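Long-range contact in aminoacyltransferase FemA (Staphylococcus aureus, PDB 1LRZ), which adds the second and third glycines of the pentaglycine bridge of staphylococcal peptidoglycan, taking them from glycyl-tRNA: residues Phe245-Arg256 and Asn293-Gln304. Numbering follows the deposited sequence.
Sequences FDEYIKELNEER and NEQKIEEGKRLQ
The two-helix antiparallel coiled-coil arm of FemA, an insertion between neighbouring strands 236-244 and 310-320, begins where Phe245, Ile249 and Leu252 pack on Ile297, Gly300 and Gln304. The axes of 245-256 and 293-304 run 9.8 Å apart at 164°, close enough to antiparallel for side chains to interlock as knobs into holes. Ile249 enters a hole formed by Ile297, Gly300, Lys301 and Gln304; with CG1 anti to the carbonyl carbon (chi1 -61°), its CD1 reaches to 3.9 Å from Lys301 CG. In return, Ile297 sits among Ile249, Leu252, Asn253 and Arg256, its CG1 3.7 Å from Leu252 CB.

Gly300, having no side chain, leaves room for Ile249 and Tyr248. At the base, Gly300 O lies above one face of the Phe245 ring, 3.6 Å from CD2, and Gln304 N lies over that same face, both offset toward the rim. Leu303 CB meets Phe245 CZ at 3.5 Å, while Gln304 runs antiparallel to the phenylalanine side chain, its CB 3.7 Å from Phe245 CB.

The clear polar links between the segments pass through water. One molecule accepts from Tyr248 OH at 2.7 Å, in the plane of the ring, and donates to Lys296 O and Glu299 OE2; another accepts from both Asn253 ND2 and Lys301 NZ. Farther out, the Arg256 chain, extended from CG to NE, runs alongside Asn293, and its NH1 hydrogen-bonds to Leu290 O, while a third water accepts from its NH2 and donates only weakly to Glu294 OE1. Reciprocal isoleucine knobs, with water bridges beside them, join the two helices in the antiparallel coiled coil that forms the helical arm of FemA.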
loop_
_atom_site.group_PDB
_atom_site.type_symbol
_atom_site.label_atom_id
_atom_site.label_comp_id
_atom_site.label_asym_id
_atom_site.label_seq_id
_atom_site.Cartn_x
_atom_site.Cartn_y
_atom_site.Cartn_z
ATOM N N PHE A 245 0.204 -27.636 5.451
ATOM C CA PHE A 245 -0.490 -28.859 5.088
ATOM C C PHE A 245 -0.937 -29.776 6.215
ATOM O O PHE A 245 -2.040 -30.310 6.151
ATOM C CB PHE A 245 0.305 -29.602 4.017
ATOM C CG PHE A 245 0.274 -28.905 2.681
ATOM C CD1 PHE A 245 1.419 -28.325 2.152
ATOM C CD2 PHE A 245 -0.931 -28.762 1.989
ATOM C CE1 PHE A 245 1.373 -27.601 0.959
ATOM C CE2 PHE A 245 -0.988 -28.040 0.795
ATOM C CZ PHE A 245 0.172 -27.456 0.281
ATOM N N ASP A 246 -0.128 -29.951 7.256
ATOM C CA ASP A 246 -0.566 -30.797 8.363
ATOM C C ASP A 246 -1.870 -30.272 8.949
ATOM O O ASP A 246 -2.792 -31.039 9.207
ATOM C CB ASP A 246 0.482 -30.858 9.479
ATOM C CG ASP A 246 1.632 -31.772 9.139
ATOM O OD1 ASP A 246 1.410 -32.752 8.396
ATOM O OD2 ASP A 246 2.757 -31.517 9.626
ATOM N N GLU A 247 -1.951 -28.962 9.159
ATOM C CA GLU A 247 -3.160 -28.383 9.730
ATOM C C GLU A 247 -4.312 -28.429 8.730
ATOM O O GLU A 247 -5.461 -28.677 9.098
ATOM C CB GLU A 247 -2.888 -26.941 10.174
ATOM C CG GLU A 247 -1.698 -26.823 11.139
ATOM C CD GLU A 247 -1.525 -25.424 11.703
ATOM O OE1 GLU A 247 -1.564 -24.450 10.918
ATOM O OE2 GLU A 247 -1.339 -25.298 12.933
ATOM N N TYR A 248 -3.997 -28.197 7.462
ATOM C CA TYR A 248 -5.002 -28.216 6.400
ATOM C C TYR A 248 -5.616 -29.617 6.290
ATOM O O TYR A 248 -6.840 -29.788 6.336
ATOM C CB TYR A 248 -4.333 -27.819 5.083
ATOM C CG TYR A 248 -5.215 -27.863 3.858
ATOM C CD1 TYR A 248 -6.413 -27.152 3.802
ATOM C CD2 TYR A 248 -4.804 -28.549 2.720
ATOM C CE1 TYR A 248 -7.172 -27.122 2.628
ATOM C CE2 TYR A 248 -5.544 -28.524 1.554
ATOM C CZ TYR A 248 -6.723 -27.809 1.507
ATOM O OH TYR A 248 -7.431 -27.771 0.326
ATOM N N ILE A 249 -4.752 -30.617 6.158
ATOM C CA ILE A 249 -5.196 -31.997 6.047
ATOM C C ILE A 249 -5.963 -32.422 7.298
ATOM O O ILE A 249 -6.936 -33.167 7.202
ATOM C CB ILE A 249 -3.993 -32.939 5.803
ATOM C CG1 ILE A 249 -3.310 -32.556 4.485
ATOM C CG2 ILE A 249 -4.460 -34.391 5.761
ATOM C CD1 ILE A 249 -1.962 -33.242 4.242
ATOM N N LYS A 250 -5.543 -31.939 8.468
ATOM C CA LYS A 250 -6.242 -32.284 9.705
ATOM C C LYS A 250 -7.671 -31.769 9.656
ATOM O O LYS A 250 -8.612 -32.500 9.977
ATOM C CB LYS A 250 -5.538 -31.689 10.929
ATOM C CG LYS A 250 -6.353 -31.841 12.216
ATOM C CD LYS A 250 -5.651 -31.236 13.430
ATOM C CE LYS A 250 -6.393 -31.595 14.721
ATOM N NZ LYS A 250 -5.724 -31.060 15.942
ATOM N N GLU A 251 -7.829 -30.502 9.268
ATOM C CA GLU A 251 -9.149 -29.883 9.157
ATOM C C GLU A 251 -10.032 -30.662 8.180
ATOM O O GLU A 251 -11.206 -30.899 8.447
ATOM C CB GLU A 251 -9.020 -28.435 8.670
ATOM C CG GLU A 251 -8.594 -27.426 9.740
ATOM C CD GLU A 251 -8.017 -26.132 9.152
ATOM O OE1 GLU A 251 -8.553 -25.637 8.129
ATOM O OE2 GLU A 251 -7.032 -25.603 9.722
ATOM N N LEU A 252 -9.467 -31.050 7.044
ATOM C CA LEU A 252 -10.233 -31.795 6.050
ATOM C C LEU A 252 -10.705 -33.135 6.605
ATOM O O LEU A 252 -11.823 -33.578 6.325
ATOM C CB LEU A 252 -9.408 -32.019 4.781
ATOM C CG LEU A 252 -9.201 -30.782 3.899
ATOM C CD1 LEU A 252 -8.167 -31.073 2.825
ATOM C CD2 LEU A 252 -10.531 -30.366 3.272
ATOM N N ASN A 253 -9.866 -33.785 7.401
ATOM C CA ASN A 253 -10.266 -35.069 7.954
ATOM C C ASN A 253 -11.368 -34.898 8.977
ATOM O O ASN A 253 -12.259 -35.742 9.085
ATOM C CB ASN A 253 -9.066 -35.797 8.555
ATOM C CG ASN A 253 -8.301 -36.586 7.509
ATOM O OD1 ASN A 253 -8.864 -37.459 6.849
ATOM N ND2 ASN A 253 -7.021 -36.286 7.352
ATOM N N GLU A 254 -11.327 -33.796 9.715
ATOM C CA GLU A 254 -12.353 -33.544 10.711
ATOM C C GLU A 254 -13.674 -33.285 10.003
ATOM O O GLU A 254 -14.733 -33.708 10.468
ATOM C CB GLU A 254 -11.942 -32.361 11.585
ATOM C CG GLU A 254 -10.565 -32.594 12.206
ATOM C CD GLU A 254 -10.164 -31.543 13.217
ATOM O OE1 GLU A 254 -10.154 -30.340 12.865
ATOM O OE2 GLU A 254 -9.847 -31.929 14.366
ATOM N N GLU A 255 -13.605 -32.611 8.859
ATOM C CA GLU A 255 -14.810 -32.327 8.091
ATOM C C GLU A 255 -15.308 -33.643 7.493
ATOM O O GLU A 255 -16.512 -33.887 7.425
ATOM C CB GLU A 255 -14.511 -31.310 6.983
ATOM C CG GLU A 255 -13.880 -30.023 7.514
ATOM C CD GLU A 255 -13.604 -28.992 6.430
ATOM O OE1 GLU A 255 -13.073 -29.368 5.360
ATOM O OE2 GLU A 255 -13.905 -27.799 6.657
ATOM N N ARG A 256 -14.377 -34.500 7.085
ATOM C CA ARG A 256 -14.746 -35.787 6.504
ATOM C C ARG A 256 -15.501 -36.664 7.511
ATOM O O ARG A 256 -16.491 -37.314 7.164
ATOM C CB ARG A 256 -13.505 -36.531 6.000
ATOM C CG ARG A 256 -13.873 -37.765 5.194
ATOM C CD ARG A 256 -12.680 -38.438 4.550
ATOM N NE ARG A 256 -13.141 -39.441 3.599
ATOM C CZ ARG A 256 -13.587 -39.166 2.376
ATOM N NH1 ARG A 256 -13.620 -37.909 1.931
ATOM N NH2 ARG A 256 -14.035 -40.149 1.613
ATOM N N ASN A 293 -14.035 -33.878 -0.941
ATOM C CA ASN A 293 -13.202 -33.808 0.254
ATOM C C ASN A 293 -11.982 -34.716 0.076
ATOM O O ASN A 293 -10.854 -34.329 0.395
ATOM C CB ASN A 293 -14.007 -34.240 1.487
ATOM C CG ASN A 293 -13.152 -34.333 2.743
ATOM O OD1 ASN A 293 -12.978 -33.355 3.476
ATOM N ND2 ASN A 293 -12.603 -35.516 2.988
ATOM N N GLU A 294 -12.212 -35.913 -0.460
ATOM C CA GLU A 294 -11.138 -36.869 -0.678
ATOM C C GLU A 294 -10.080 -36.326 -1.641
ATOM O O GLU A 294 -8.875 -36.462 -1.396
ATOM C CB GLU A 294 -11.713 -38.176 -1.219
ATOM C CG GLU A 294 -10.665 -39.241 -1.473
ATOM C CD GLU A 294 -11.282 -40.571 -1.841
ATOM O OE1 GLU A 294 -12.038 -40.616 -2.835
ATOM O OE2 GLU A 294 -11.017 -41.567 -1.135
ATOM N N GLN A 295 -10.527 -35.719 -2.739
ATOM C CA GLN A 295 -9.605 -35.153 -3.709
ATOM C C GLN A 295 -8.824 -34.004 -3.092
ATOM O O GLN A 295 -7.659 -33.805 -3.420
ATOM C CB GLN A 295 -10.345 -34.669 -4.961
ATOM C CG GLN A 295 -10.815 -35.808 -5.853
ATOM C CD GLN A 295 -11.514 -35.332 -7.117
ATOM O OE1 GLN A 295 -10.943 -34.577 -7.917
ATOM N NE2 GLN A 295 -12.758 -35.779 -7.310
ATOM N N LYS A 296 -9.453 -33.245 -2.199
ATOM C CA LYS A 296 -8.733 -32.141 -1.564
ATOM C C LYS A 296 -7.609 -32.705 -0.698
ATOM O O LYS A 296 -6.494 -32.177 -0.688
ATOM C CB LYS A 296 -9.664 -31.300 -0.691
ATOM C CG LYS A 296 -10.463 -30.239 -1.425
ATOM C CD LYS A 296 -11.206 -29.407 -0.389
ATOM C CE LYS A 296 -12.220 -28.474 -0.999
ATOM N NZ LYS A 296 -13.115 -27.943 0.071
ATOM N N ILE A 297 -7.909 -33.777 0.032
ATOM C CA ILE A 297 -6.915 -34.410 0.889
ATOM C C ILE A 297 -5.761 -34.936 0.037
ATOM O O ILE A 297 -4.591 -34.683 0.341
ATOM C CB ILE A 297 -7.549 -35.560 1.721
ATOM C CG1 ILE A 297 -8.524 -34.962 2.748
ATOM C CG2 ILE A 297 -6.466 -36.365 2.421
ATOM C CD1 ILE A 297 -9.287 -35.983 3.578
ATOM N N GLU A 298 -6.085 -35.638 -1.046
ATOM C CA GLU A 298 -5.055 -36.171 -1.931
ATOM C C GLU A 298 -4.199 -35.041 -2.499
ATOM O O GLU A 298 -2.982 -35.175 -2.580
ATOM C CB GLU A 298 -5.682 -36.963 -3.079
ATOM C CG GLU A 298 -6.649 -38.034 -2.614
ATOM C CD GLU A 298 -7.171 -38.899 -3.753
ATOM O OE1 GLU A 298 -7.517 -38.344 -4.825
ATOM O OE2 GLU A 298 -7.245 -40.136 -3.565
ATOM N N GLU A 299 -4.818 -33.930 -2.898
ATOM C CA GLU A 299 -4.037 -32.813 -3.439
ATOM C C GLU A 299 -3.118 -32.249 -2.354
ATOM O O GLU A 299 -1.968 -31.917 -2.619
ATOM C CB GLU A 299 -4.933 -31.677 -3.955
ATOM C CG GLU A 299 -4.111 -30.513 -4.553
ATOM C CD GLU A 299 -4.932 -29.251 -4.856
ATOM O OE1 GLU A 299 -4.404 -28.352 -5.555
ATOM O OE2 GLU A 299 -6.091 -29.148 -4.391
ATOM N N GLY A 300 -3.636 -32.143 -1.134
ATOM C CA GLY A 300 -2.833 -31.624 -0.042
ATOM C C GLY A 300 -1.603 -32.480 0.216
ATOM O O GLY A 300 -0.489 -31.967 0.390
ATOM N N LYS A 301 -1.798 -33.794 0.237
ATOM C CA LYS A 301 -0.686 -34.701 0.469
ATOM C C LYS A 301 0.352 -34.607 -0.641
ATOM O O LYS A 301 1.556 -34.609 -0.376
ATOM C CB LYS A 301 -1.200 -36.132 0.612
ATOM C CG LYS A 301 -1.953 -36.337 1.919
ATOM C CD LYS A 301 -2.533 -37.733 2.026
ATOM C CE LYS A 301 -3.221 -37.931 3.371
ATOM N NZ LYS A 301 -3.896 -39.261 3.444
ATOM N N ARG A 302 -0.110 -34.503 -1.882
ATOM C CA ARG A 302 0.805 -34.402 -3.005
ATOM C C ARG A 302 1.621 -33.102 -2.943
ATOM O O ARG A 302 2.842 -33.116 -3.151
ATOM C CB ARG A 302 0.035 -34.475 -4.325
ATOM C CG ARG A 302 0.930 -34.383 -5.564
ATOM C CD ARG A 302 0.109 -34.418 -6.837
ATOM N NE ARG A 302 -0.867 -33.333 -6.852
ATOM C CZ ARG A 302 -0.554 -32.046 -6.964
ATOM N NH1 ARG A 302 -1.516 -31.130 -6.960
ATOM N NH2 ARG A 302 0.714 -31.673 -7.099
ATOM N N LEU A 303 0.954 -31.980 -2.661
ATOM C CA LEU A 303 1.658 -30.701 -2.580
ATOM C C LEU A 303 2.636 -30.689 -1.410
ATOM O O LEU A 303 3.749 -30.171 -1.526
ATOM C CB LEU A 303 0.665 -29.539 -2.438
ATOM C CG LEU A 303 -0.186 -29.201 -3.667
ATOM C CD1 LEU A 303 -1.225 -28.161 -3.276
ATOM C CD2 LEU A 303 0.698 -28.675 -4.803
ATOM N N GLN A 304 2.219 -31.274 -0.292
ATOM C CA GLN A 304 3.057 -31.328 0.902
ATOM C C GLN A 304 4.352 -32.082 0.603
ATOM O O GLN A 304 5.434 -31.647 0.995
ATOM C CB GLN A 304 2.310 -32.016 2.047
ATOM C CG GLN A 304 3.079 -32.052 3.363
ATOM C CD GLN A 304 2.353 -32.823 4.458
ATOM O OE1 GLN A 304 2.368 -32.425 5.627
ATOM N NE2 GLN A 304 1.724 -33.934 4.088
HETATM O O HOH W 1 -6.327 -29.524 -1.430
HETATM O O HOH W 2 -5.362 -38.226 5.852
HETATM O O HOH W 3 -15.052 -40.129 -1.153
#